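Local coordinates for beta-2-microglobulin (Danio rerio, PDB 4M9O), which serves as the light-chain component of class I major histocompatibility complexes, which present peptide antigens to the immune system, at residues 55-58 with 64-67. Numbering follows the deposited sequence.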
loop_
_atom_site.group_PDB
_atom_site.type_symbol
_atom_site.label_atom_id
_atom_site.label_comp_id
_atom_site.label_asym_id
_atom_site.label_seq_id
_atom_site.Cartn_x
_atom_site.Cartn_y
_atom_site.Cartn_z
ATOM N N ASP A 55 -0.304 0.889 13.286
ATOM C CA ASP A 55 -1.338 0.205 14.013
ATOM C C ASP A 55 -2.665 0.692 13.454
ATOM O O ASP A 55 -2.775 1.804 13.125
ATOM C CB ASP A 55 -1.216 0.429 15.498
ATOM C CG ASP A 55 -0.022 -0.292 16.096
ATOM O OD1 ASP A 55 0.106 -1.494 15.910
ATOM O OD2 ASP A 55 0.794 0.356 16.726
ATOM N N LEU A 56 -3.633 -0.183 13.336
ATOM C CA LEU A 56 -4.905 0.141 12.739
ATOM C C LEU A 56 -5.563 1.281 13.490
ATOM O O LEU A 56 -5.621 1.260 14.672
ATOM C CB LEU A 56 -5.799 -1.082 12.745
ATOM C CG LEU A 56 -7.199 -0.919 12.182
ATOM C CD1 LEU A 56 -7.235 -0.984 10.713
ATOM C CD2 LEU A 56 -8.150 -1.830 12.772
ATOM N N ALA A 57 -6.006 2.278 12.758
ATOM C CA ALA A 57 -6.611 3.455 13.313
ATOM C C ALA A 57 -8.108 3.493 13.089
ATOM O O ALA A 57 -8.574 3.070 12.103
ATOM C CB ALA A 57 -5.984 4.673 12.748
ATOM N N PHE A 58 -8.832 3.976 14.054
ATOM C CA PHE A 58 -10.277 4.042 13.994
ATOM C C PHE A 58 -10.756 5.448 14.341
ATOM O O PHE A 58 -10.470 5.937 15.383
ATOM C CB PHE A 58 -10.849 3.013 14.940
ATOM C CG PHE A 58 -12.340 2.992 15.024
ATOM C CD1 PHE A 58 -13.107 2.907 13.918
ATOM C CD2 PHE A 58 -12.961 3.006 16.224
ATOM C CE1 PHE A 58 -14.430 2.854 14.000
ATOM C CE2 PHE A 58 -14.330 2.949 16.303
ATOM C CZ PHE A 58 -15.039 2.877 15.192
ATOM N N PHE A 64 -11.890 3.098 9.588
ATOM C CA PHE A 64 -10.689 2.373 9.846
ATOM C C PHE A 64 -9.644 2.760 8.793
ATOM O O PHE A 64 -9.968 2.914 7.670
ATOM C CB PHE A 64 -10.978 0.872 9.806
ATOM C CG PHE A 64 -11.815 0.355 10.962
ATOM C CD1 PHE A 64 -11.276 0.166 12.182
ATOM C CD2 PHE A 64 -13.114 0.003 10.789
ATOM C CE1 PHE A 64 -12.020 -0.301 13.186
ATOM C CE2 PHE A 64 -13.832 -0.468 11.809
ATOM C CZ PHE A 64 -13.298 -0.613 12.989
ATOM N N HIS A 65 -8.401 2.904 9.190
ATOM C CA HIS A 65 -7.328 3.085 8.253
ATOM C C HIS A 65 -5.975 2.516 8.661
ATOM O O HIS A 65 -5.658 2.435 9.795
ATOM C CB HIS A 65 -7.205 4.514 7.723
ATOM C CG HIS A 65 -6.827 5.511 8.749
ATOM N ND1 HIS A 65 -5.522 5.806 9.051
ATOM C CD2 HIS A 65 -7.579 6.278 9.550
ATOM C CE1 HIS A 65 -5.487 6.726 9.986
ATOM N NE2 HIS A 65 -6.724 7.035 10.302
ATOM N N LEU A 66 -5.226 2.125 7.669
ATOM C CA LEU A 66 -3.962 1.504 7.825
ATOM C C LEU A 66 -2.996 1.963 6.745
ATOM O O LEU A 66 -3.370 2.106 5.638
ATOM C CB LEU A 66 -4.187 0.011 7.719
ATOM C CG LEU A 66 -3.231 -0.989 8.296
ATOM C CD1 LEU A 66 -3.140 -0.854 9.769
ATOM C CD2 LEU A 66 -3.678 -2.383 7.947
ATOM N N THR A 67 -1.743 2.123 7.100
ATOM C CA THR A 67 -0.694 2.484 6.179
ATOM C C THR A 67 0.524 1.560 6.213
ATOM O O THR A 67 1.047 1.296 7.224
ATOM C CB THR A 67 -0.250 3.925 6.428
ATOM O OG1 THR A 67 -1.339 4.790 6.206
ATOM C CG2 THR A 67 0.877 4.319 5.554
HETATM O O HOH W 1 -3.183 3.580 11.164
#
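Ala57 and His65 face each other as an antiparallel hydrogen-bonded pair. Ala57 N donates to His65 O at 3.0 Å, and His65 N returns a bond to Ala57 O at 2.9 Å. His65 CG stands between the His65 backbone N and carbonyl carbon (chi1 66°), and with chi2 at 88° the ring is laid over Ala57. Ala57 CB sits over one ring face, 3.6 Å from the His65 ring centroid, in a CH-pi contact. On the other face of the sheet, Phe58 and Phe64 form an offset stack with planes at 21°. Phe58 CD1 lies over the Phe64 ring, 3.5 Å from Phe64 CE1. Leu56 CD2 also touches Phe64 at CD1.

Toward Asp55 the pairing loosens. Leu66 CD1 packs on Leu56 CA at 3.6 Å, but a water takes over the polar link. It donates to Asp55 O at 2.7 Å and to His65 O, which thus accepts two bonds. The contact lies in the beta hairpin of strands 52-59 and 63-72, in one sheet of the immunoglobulin C1-type fold; strand 52-59 is outermost in that sheet within the chain. Direct backbone bonds and aromatic packing hold the turn end, whereas water fills in at the break in strand 52-59, before direct pairing resumes at Thr54 and Thr67.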